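Local coordinates for protein uncharacterized ACR, COG1565 superfamily (PDB 4F3N) that binds S-adenosyl-L-homocysteine and is probably an S-adenosyl-L-methionine-dependent methyltransferase, possibly one acting on arginine in proteins, although its function remains uncharacterised, at residues Q123-A126 / R127-Q131; A158-L162 / G163-D167; E184-G187 / A188-G192; E205-E208 / G209-G213; F366-A370 / G371-V375. All blocks are in the same frame, centred on the assembly; numbering follows the deposited sequence. Where two conformers were deposited one is given.

Contact 1: Q123-A126 / R127-Q131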
# COMPACT_ATOMS: atom_id res chain seq x y z
N GLN A 123 14.38 11.55 0.07
CA GLN A 123 15.82 11.74 0.05
C GLN A 123 16.57 10.47 0.46
O GLN A 123 17.60 10.14 -0.09
CB GLN A 123 16.24 12.87 0.97
CG GLN A 123 15.88 14.25 0.48
CD GLN A 123 16.47 15.28 1.43
OE1 GLN A 123 16.02 15.41 2.57
NE2 GLN A 123 17.56 15.89 1.02
N THR A 124 16.05 9.79 1.46
CA THR A 124 16.66 8.58 1.94
C THR A 124 16.42 7.43 1.00
O THR A 124 17.35 6.69 0.71
CB THR A 124 16.15 8.24 3.36
OG1 THR A 124 16.39 9.38 4.20
CG2 THR A 124 16.89 6.98 3.93
N LEU A 125 15.18 7.26 0.55
CA LEU A 125 14.84 6.16 -0.40
C LEU A 125 15.66 6.24 -1.68
O LEU A 125 15.94 5.24 -2.29
CB LEU A 125 13.35 6.18 -0.73
CG LEU A 125 12.76 5.18 -1.71
CD1 LEU A 125 12.98 3.76 -1.18
CD2 LEU A 125 11.25 5.49 -1.93
N ALA A 126 15.99 7.47 -2.10
CA ALA A 126 16.79 7.71 -3.30
C ALA A 126 18.09 6.92 -3.28
O ALA A 126 18.60 6.48 -4.33
CB ALA A 126 17.02 9.22 -3.53
N ARG A 127 18.66 6.70 -2.10
CA ARG A 127 19.93 5.96 -2.04
C ARG A 127 19.86 4.49 -2.47
O ARG A 127 20.55 4.10 -3.42
CB ARG A 127 20.59 6.17 -0.70
CG ARG A 127 20.98 7.64 -0.59
CD ARG A 127 21.47 8.09 0.76
NE ARG A 127 21.63 9.56 0.74
CZ ARG A 127 22.27 10.26 1.66
NH1 ARG A 127 22.81 9.64 2.72
NH2 ARG A 127 22.36 11.58 1.53
N PRO A 128 19.01 3.68 -1.81
CA PRO A 128 18.82 2.32 -2.37
C PRO A 128 18.20 2.28 -3.76
O PRO A 128 18.49 1.35 -4.52
CB PRO A 128 17.92 1.62 -1.32
CG PRO A 128 17.31 2.73 -0.51
CD PRO A 128 18.24 3.90 -0.57
N VAL A 129 17.36 3.24 -4.14
CA VAL A 129 16.87 3.28 -5.51
C VAL A 129 18.04 3.44 -6.48
O VAL A 129 18.17 2.71 -7.44
CB VAL A 129 15.79 4.35 -5.69
CG1 VAL A 129 15.41 4.57 -7.17
CG2 VAL A 129 14.55 3.90 -4.90
N ALA A 130 18.92 4.38 -6.20
CA ALA A 130 20.10 4.59 -7.06
C ALA A 130 21.00 3.34 -7.09
O ALA A 130 21.50 2.93 -8.14
CB ALA A 130 20.85 5.84 -6.61
N GLN A 131 21.21 2.74 -5.93
CA GLN A 131 22.00 1.53 -5.86
C GLN A 131 21.39 0.41 -6.69
O GLN A 131 22.13 -0.33 -7.35
CB GLN A 131 22.24 1.09 -4.42
CG GLN A 131 23.33 0.05 -4.32
CD GLN A 131 23.76 -0.27 -2.88
OE1 GLN A 131 22.94 -0.32 -1.98
NE2 GLN A 131 25.06 -0.47 -2.66
O HOH W 1 19.78 11.72 -0.63

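Contact 2: A158-L162 / G163-D167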
# COMPACT_ATOMS: atom_id res chain seq x y z
N ALA A 158 15.72 14.15 -5.57
CA ALA A 158 16.81 13.59 -4.79
C ALA A 158 17.73 12.76 -5.67
O ALA A 158 18.97 12.83 -5.50
CB ALA A 158 16.30 12.78 -3.61
N LEU A 159 17.17 11.95 -6.56
CA LEU A 159 18.01 11.19 -7.46
C LEU A 159 18.89 12.10 -8.34
O LEU A 159 20.09 11.87 -8.50
CB LEU A 159 17.20 10.25 -8.35
CG LEU A 159 16.64 8.99 -7.68
CD1 LEU A 159 15.50 8.41 -8.57
CD2 LEU A 159 17.74 7.97 -7.35
N ALA A 160 18.27 13.12 -8.90
CA ALA A 160 19.02 14.09 -9.74
C ALA A 160 20.12 14.75 -8.95
O ALA A 160 21.25 14.94 -9.45
CB ALA A 160 18.07 15.13 -10.31
N ALA A 161 19.82 15.12 -7.71
CA ALA A 161 20.84 15.77 -6.83
C ALA A 161 22.05 14.88 -6.56
O ALA A 161 23.14 15.38 -6.33
CB ALA A 161 20.19 16.25 -5.51
N LEU A 162 21.82 13.56 -6.52
CA LEU A 162 22.82 12.52 -6.35
C LEU A 162 23.50 12.08 -7.67
O LEU A 162 24.36 11.20 -7.65
CB LEU A 162 22.20 11.26 -5.69
CG LEU A 162 21.81 11.49 -4.25
CD1 LEU A 162 20.97 10.32 -3.72
CD2 LEU A 162 23.02 11.77 -3.35
N GLY A 163 23.17 12.74 -8.76
CA GLY A 163 23.86 12.49 -10.05
C GLY A 163 23.17 11.49 -10.93
O GLY A 163 23.72 11.04 -11.94
N VAL A 164 21.94 11.12 -10.58
CA VAL A 164 21.17 10.08 -11.31
C VAL A 164 20.02 10.69 -12.04
O VAL A 164 19.03 11.06 -11.44
CB VAL A 164 20.65 8.99 -10.36
CG1 VAL A 164 19.80 7.95 -11.11
CG2 VAL A 164 21.82 8.33 -9.65
N GLU A 165 20.14 10.78 -13.36
CA GLU A 165 19.02 11.16 -14.22
C GLU A 165 18.33 9.92 -14.80
O GLU A 165 18.95 8.93 -15.18
CB GLU A 165 19.49 11.99 -15.42
CG GLU A 165 20.13 13.31 -15.08
CD GLU A 165 19.18 14.36 -14.57
OE1 GLU A 165 17.95 14.21 -14.70
OE2 GLU A 165 19.68 15.39 -14.03
N LEU A 166 17.01 10.02 -14.89
CA LEU A 166 16.21 8.95 -15.41
C LEU A 166 15.79 9.24 -16.84
O LEU A 166 15.49 10.41 -17.20
CB LEU A 166 14.96 8.83 -14.51
CG LEU A 166 15.18 8.58 -13.02
CD1 LEU A 166 13.84 8.53 -12.27
CD2 LEU A 166 15.95 7.25 -12.82
N ASP A 167 15.73 8.18 -17.66
CA ASP A 167 15.10 8.26 -18.97
C ASP A 167 13.60 8.57 -18.85
O ASP A 167 13.02 9.27 -19.70
CB ASP A 167 15.32 6.98 -19.75
CG ASP A 167 16.79 6.70 -20.07
OD1 ASP A 167 17.61 7.65 -20.12
OD2 ASP A 167 17.12 5.50 -20.30

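Contact 3: E184-G187 / A188-G192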
# COMPACT_ATOMS: atom_id res chain seq x y z
N GLU A 184 0.27 18.76 -11.09
CA GLU A 184 0.34 20.05 -10.40
C GLU A 184 1.46 20.07 -9.36
O GLU A 184 2.25 21.00 -9.34
CB GLU A 184 -1.00 20.34 -9.71
CG GLU A 184 -1.13 21.77 -9.21
CD GLU A 184 -2.35 21.99 -8.32
OE1 GLU A 184 -3.12 21.03 -8.06
OE2 GLU A 184 -2.51 23.14 -7.85
N THR A 185 1.53 19.01 -8.56
CA THR A 185 2.55 18.85 -7.50
C THR A 185 3.95 18.84 -8.13
O THR A 185 4.85 19.54 -7.69
CB THR A 185 2.32 17.55 -6.71
OG1 THR A 185 1.06 17.59 -6.03
CG2 THR A 185 3.43 17.30 -5.68
N LEU A 186 4.11 18.05 -9.18
CA LEU A 186 5.41 17.98 -9.87
C LEU A 186 5.82 19.31 -10.49
O LEU A 186 7.00 19.67 -10.50
CB LEU A 186 5.37 16.87 -10.94
CG LEU A 186 5.46 15.47 -10.37
CD1 LEU A 186 4.84 14.45 -11.32
CD2 LEU A 186 6.90 15.06 -10.06
N GLY A 187 4.87 20.02 -11.08
CA GLY A 187 5.18 21.32 -11.68
C GLY A 187 5.66 22.32 -10.64
O GLY A 187 6.57 23.10 -10.90
N ALA A 188 5.04 22.26 -9.46
CA ALA A 188 5.32 23.16 -8.35
C ALA A 188 6.61 22.80 -7.60
O ALA A 188 7.38 23.69 -7.23
CB ALA A 188 4.15 23.13 -7.38
N GLN A 189 6.84 21.51 -7.39
CA GLN A 189 7.90 21.03 -6.50
C GLN A 189 9.14 20.47 -7.19
O GLN A 189 10.18 20.34 -6.55
CB GLN A 189 7.31 19.99 -5.55
CG GLN A 189 6.29 20.59 -4.59
CD GLN A 189 5.75 19.59 -3.56
OE1 GLN A 189 6.45 18.64 -3.15
NE2 GLN A 189 4.50 19.81 -3.14
N ALA A 190 9.04 20.14 -8.48
CA ALA A 190 10.15 19.57 -9.24
C ALA A 190 10.14 20.17 -10.66
O ALA A 190 10.17 19.43 -11.66
CB ALA A 190 10.00 18.06 -9.33
N PRO A 191 10.04 21.51 -10.76
CA PRO A 191 10.00 22.07 -12.11
C PRO A 191 11.25 21.67 -12.87
O PRO A 191 12.32 21.56 -12.30
CB PRO A 191 9.94 23.59 -11.89
CG PRO A 191 10.29 23.82 -10.47
CD PRO A 191 10.12 22.54 -9.70
N GLY A 192 11.11 21.38 -14.15
CA GLY A 192 12.28 21.05 -14.96
C GLY A 192 12.85 19.65 -14.80
O GLY A 192 13.80 19.30 -15.48

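Contact 4: E205-E208 / G209-G213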
# COMPACT_ATOMS: atom_id res chain seq x y z
N GLU A 205 3.84 -4.61 -20.30
CA GLU A 205 4.18 -6.05 -20.33
C GLU A 205 5.56 -6.32 -19.77
O GLU A 205 5.82 -7.36 -19.14
CB GLU A 205 4.08 -6.58 -21.78
N ARG A 206 6.46 -5.37 -19.99
CA ARG A 206 7.85 -5.51 -19.56
C ARG A 206 8.37 -4.19 -19.06
O ARG A 206 7.97 -3.11 -19.53
CB ARG A 206 8.73 -6.03 -20.70
N PHE A 207 9.26 -4.27 -18.08
CA PHE A 207 9.85 -3.07 -17.47
C PHE A 207 11.30 -3.35 -17.03
O PHE A 207 11.60 -4.45 -16.50
CB PHE A 207 9.01 -2.60 -16.27
CG PHE A 207 9.53 -1.32 -15.65
CD1 PHE A 207 9.47 -0.13 -16.36
CD2 PHE A 207 10.13 -1.31 -14.40
CE1 PHE A 207 9.96 1.04 -15.84
CE2 PHE A 207 10.64 -0.14 -13.85
CZ PHE A 207 10.55 1.05 -14.58
N GLU A 208 12.17 -2.39 -17.31
CA GLU A 208 13.55 -2.40 -16.86
C GLU A 208 13.80 -1.14 -16.05
O GLU A 208 13.82 -0.03 -16.58
CB GLU A 208 14.51 -2.49 -18.03
CG GLU A 208 14.41 -3.79 -18.79
CD GLU A 208 15.50 -3.95 -19.83
OE1 GLU A 208 16.42 -3.10 -19.89
OE2 GLU A 208 15.41 -4.94 -20.59
N GLY A 209 13.99 -1.30 -14.74
CA GLY A 209 14.17 -0.16 -13.86
C GLY A 209 13.74 -0.52 -12.46
O GLY A 209 13.73 -1.71 -12.08
N VAL A 210 13.36 0.49 -11.70
CA VAL A 210 12.98 0.33 -10.28
C VAL A 210 11.50 0.72 -10.10
O VAL A 210 11.07 1.82 -10.47
CB VAL A 210 13.84 1.12 -9.30
CG1 VAL A 210 13.21 1.08 -7.90
CG2 VAL A 210 15.27 0.61 -9.28
N VAL A 211 10.74 -0.24 -9.58
CA VAL A 211 9.31 -0.03 -9.31
C VAL A 211 9.19 0.32 -7.82
O VAL A 211 9.88 -0.25 -6.95
CB VAL A 211 8.50 -1.30 -9.61
CG1 VAL A 211 7.01 -1.10 -9.29
CG2 VAL A 211 8.79 -1.79 -11.04
N VAL A 212 8.33 1.28 -7.55
CA VAL A 212 8.04 1.77 -6.16
C VAL A 212 6.53 1.68 -5.88
O VAL A 212 5.69 2.15 -6.67
CB VAL A 212 8.53 3.20 -5.92
CG1 VAL A 212 8.14 3.64 -4.49
CG2 VAL A 212 10.04 3.31 -6.10
N GLY A 213 6.14 0.99 -4.80
CA GLY A 213 4.73 0.90 -4.40
C GLY A 213 4.66 1.29 -2.93
O GLY A 213 4.89 0.45 -2.06

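Contact 5: F366-A370 / G371-V375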
# COMPACT_ATOMS: atom_id res chain seq x y z
N PHE A 366 15.49 -0.15 7.45
CA PHE A 366 15.77 0.19 6.05
C PHE A 366 16.29 1.64 5.95
O PHE A 366 17.32 1.91 5.31
CB PHE A 366 14.49 -0.00 5.23
CG PHE A 366 14.61 0.33 3.76
CD1 PHE A 366 14.98 -0.65 2.83
CD2 PHE A 366 14.29 1.60 3.31
CE1 PHE A 366 15.02 -0.35 1.46
CE2 PHE A 366 14.34 1.88 1.96
CZ PHE A 366 14.69 0.90 1.03
N LEU A 367 15.58 2.56 6.61
CA LEU A 367 15.90 4.00 6.57
C LEU A 367 17.22 4.27 7.30
O LEU A 367 18.04 5.06 6.82
CB LEU A 367 14.77 4.85 7.12
CG LEU A 367 13.49 4.91 6.29
CD1 LEU A 367 12.41 5.79 6.92
CD2 LEU A 367 13.78 5.41 4.85
N LEU A 368 17.42 3.64 8.44
CA LEU A 368 18.71 3.75 9.11
C LEU A 368 19.88 3.26 8.21
O LEU A 368 20.91 3.94 8.08
CB LEU A 368 18.71 2.95 10.41
CG LEU A 368 17.94 3.62 11.53
CD1 LEU A 368 17.72 2.57 12.64
CD2 LEU A 368 18.69 4.86 12.03
N ASN A 369 19.73 2.07 7.65
CA ASN A 369 20.73 1.50 6.75
C ASN A 369 21.03 2.38 5.55
O ASN A 369 22.21 2.50 5.12
CB ASN A 369 20.29 0.12 6.31
CG ASN A 369 20.40 -0.94 7.39
OD1 ASN A 369 21.04 -0.74 8.46
ND2 ASN A 369 19.81 -2.12 7.13
N ALA A 370 20.00 3.03 5.05
CA ALA A 370 20.05 3.88 3.89
C ALA A 370 20.59 5.28 4.21
O ALA A 370 20.83 6.09 3.30
CB ALA A 370 18.65 3.96 3.26
N GLY A 371 20.85 5.57 5.48
CA GLY A 371 21.51 6.83 5.81
C GLY A 371 20.64 7.98 6.26
O GLY A 371 21.09 9.11 6.18
N ILE A 372 19.44 7.71 6.78
CA ILE A 372 18.55 8.82 7.20
C ILE A 372 19.19 9.74 8.26
O ILE A 372 18.93 10.96 8.26
CB ILE A 372 17.15 8.36 7.65
CG1 ILE A 372 16.18 9.54 7.71
CG2 ILE A 372 17.20 7.58 8.99
CD1 ILE A 372 14.72 9.07 7.87
N THR A 373 19.96 9.17 9.18
CA THR A 373 20.55 10.00 10.23
C THR A 373 21.63 10.87 9.64
O THR A 373 21.87 11.97 10.14
CB THR A 373 21.06 9.21 11.43
OG1 THR A 373 22.09 8.31 11.04
CG2 THR A 373 19.91 8.41 12.08
N ASP A 374 22.23 10.41 8.56
CA ASP A 374 23.26 11.21 7.86
C ASP A 374 22.59 12.39 7.17
O ASP A 374 23.09 13.52 7.22
CB ASP A 374 24.04 10.37 6.83
CG ASP A 374 24.82 9.23 7.45
OD1 ASP A 374 25.13 9.26 8.67
OD2 ASP A 374 25.12 8.27 6.69
N VAL A 375 21.43 12.12 6.58
CA VAL A 375 20.62 13.15 5.98
C VAL A 375 20.28 14.18 7.05
O VAL A 375 20.50 15.37 6.86
CB VAL A 375 19.32 12.58 5.37
CG1 VAL A 375 18.43 13.70 4.83
CG2 VAL A 375 19.66 11.57 4.27
O HOH W 2 21.18 6.45 9.17

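Contact 1: Q123-A126 / R127-Q131
Arg-127 runs back alongside Thr-124 and Gln-123 on helix 118-136, an alpha-helix kinked at Arg-127 and Pro-128. Its CB rests 3.6 Å from Thr-124 O, and CG passes the same oxygen a little farther off. CG stands beside the backbone N (chi1 -66°), and the chain then runs extended, carrying CD past Ala-370 and bringing Arg-127 NE to 3.2 Å from a water oxygen, which accepts its N-H. That water donates to Gln-123 O at 2.7 Å, tying the guanidinium to the earlier turn. At the tip NH2 has a long, weak ion pair with Glu-378. Pro-128 accounts for part of the kink, having no N-H, and its CD sits 3.2 Å from Thr-124 O. Arg-127 N makes no i+4 bond to Gln-123 O; it donates to Thr-124 O, three residues back, at 3.1 Å from above the carbonyl plane. Regular bonding resumes with Val-129 N to Leu-125 O and Ala-130 N to Ala-126 O. Thr-124 OG1 is occupied by Leu-120 O. On another side of the helix, the isobutyl of Leu-125 and the isopropyl of Val-129 cross at a slant, and Leu-125 CG lies 3.9 Å from Val-129 CG2.

Contact 2: A158-L162 / G163-D167
Leu-159 and Val-164 close the tight part of this helix C-terminus, a Schellman motif in which Gly-163 leaves the helix with positive phi (94°). Val-164 N reaches back to Leu-159 O at 2.9 Å, and Gly-163 N to Ala-160 O at 3.0 Å, each donor standing above the carbonyl plane of its acceptor. Gly-163 N thus turns to Ala-160 O instead of Leu-159 O, and Val-164 N takes Leu-159 O, the 6-to-1 bond of the motif. The same turn sets Leu-159 CB 4.2 Å from Val-164 CB, the apolar pair that usually accompanies such a cap. Farther along, Leu-159 CD1 meets Leu-166 CD1 at 4.1 Å, the two side chains crossing at about a right angle. The outer side is looser. Leu-162 and Gly-163 are exposed, and Glu-165, bent at its second torsion (chi2 -71°), brings OE2 only to 4.1 Å from Ala-160 CB; its other oxygen has a weak, long ion pair with Arg-196. The buried side faces helix 118-136, where Ala-130 touches Leu-159 and Leu-133 touches both Val-164 and Leu-166. The turn thus joins helix 150-161 to strand 168-172 of the central sheet.

Contact 3: E184-G187 / A188-G192
Two torsions lay the methyl of Thr-185 against the amide of Gln-189. In Thr-185, CG2 is turned anti to the backbone N while OG1 sits beside it (chi1 -63°); in Gln-189, CG lies beside the backbone N (chi1 -66°) and the chain runs extended beyond it. The two side chains therefore lie next to each other and point the same way, one helical turn apart. Thr-185 CG2 comes 3.7 Å from Gln-189 NE2 and 3.9 Å from Gln-189 CD, a van der Waals contact of the methyl with the amide. The hydroxyl looks elsewhere: OG1 is held by Thr-148 O and by Arg-181 O, which would help fix the rotation of the threonine. Thr-185 O is used within the helix, taking the N-H of Gln-189 at 2.8 Å. Two more helical bonds flank this one: Ala-188 N to Glu-184 O at 3.1 Å and Ala-190 N to Leu-186 O at 2.9 Å. With Ala-190 the chain leaves helical angles, and Pro-191 then rests its CB 3.5 Å from Gly-187 O. The buried side carries Leu-186, which packs on Ala-153 and Leu-156 of helix 150-161 and on Val-197 and Trp-199. Helix 179-189 is the crossover between strands 168-172 and 197-200, a beta-alpha-beta unit of the Rossmann-like sheet of this methyltransferase superfamily.

Contact 4: E205-E208 / G209-G213
The ring of Phe-207 is the flat group at this corner, and it meets the peptide between Gly-209 and Val-210 obliquely. Phe-207 CE2 makes the nearest approach, 3.4 Å from Gly-209 C and 3.5 Å from Val-210 N, while Phe-207 CZ stands 3.9 Å from Gly-209 CA. Beside the peptide, Val-211 presents one methyl: its CG2 lies 3.6 Å from Phe-207 CD2 and 3.7 Å from Phe-207 CE2, also at a slant to the ring. Met-288 of helix 276-288 and Arg-140 and Met-142 of strand 140-144 also touch the phenyl group. Phe-207 has its CG anti to the backbone N (chi1 -177°), which directs the ring toward the bend that follows. The bend is made at Gly-209, whose phi of 154° and psi of -155° belong to glycine; with no side chain there, the ring can settle close to the backbone. Strand 207-208 and strand 210-214 consequently run in different directions. Glu-208, the last residue of strand 207-208, is exposed, its side chain extended beyond CG. Backbone polar groups find partners beyond the corner: Phe-207 pairs with Met-288 and Ala-290, Gly-209 with Arg-291 and Ala-293, and Val-210 with Arg-140. Val-211 packs in addition on Val-285 and Ala-294. The corner stands at the start of strand 210-214, the middle strand of the Rossmann-like seven-stranded sheet, which leads to Asn-214. Between the two segments the contact is van der Waals in nature, a ring against a peptide and a valine methyl.

Contact 5: F366-A370 / G371-V375
Leu-368 O is gripped twice, by Gly-371 N at 3.1 Å and by a water that donates to it at 2.7 Å. The water accepts from Thr-373 N at 3.0 Å, bridging the end of helix 363-369 to the first turn of helix 372-376. A second backbone bond, from Ile-372 N to Leu-367 O at 3.0 Å, is fairly straight (163° at the hydrogen). The apolar counterpart lies beside it: Ile-372 puts CG2 between its own backbone N and carbonyl carbon, and there the methyl meets Leu-367 CB at 4.1 Å as well as Leu-367 O at 3.4 Å. Leu-368 joins from the next position, CD2 touching Thr-373 CG2 at 3.8 Å. Ile-372 and Leu-367 pack on Thr-124 of helix 118-136 and on Leu-397 of helix 384-398, so this side is buried, whereas Thr-373 is exposed. Asn-369 anchors the last turn by giving ND2 to Arg-425 O and Ala-422 O. Gly-371 closes one helix with positive phi (98°) and its bond back to Leu-368 O, and its O accepts Val-375 N at 3.1 Å as N-cap of the next. This is a Schellman motif running directly into a new helix start.

Contact 1 is the hub. Its helix 118-136 meets contact 2 through Ala-126 CB and Ala-158 CB, 3.6 Å apart, and contact 5 through Pro-128 CG and Phe-366 CZ, 3.5 Å apart; both neighbours have centres 10 Å from its own. Contact 4 touches it more lightly, Val-129 O lying 4.0 Å from Val-210 CG2. Contact 3 stands apart on helix 179-189, its nearest atoms about 7 Å from contact 2. Asn-214, which binds S-adenosyl-L-homocysteine in another structure of this protein, lies near contacts 1, 5 and 4: between side chains, about 6 Å from Leu-125, 9 Å from Leu-367 and 10 Å from Val-211. Contacts 2 and 3 lie away from it.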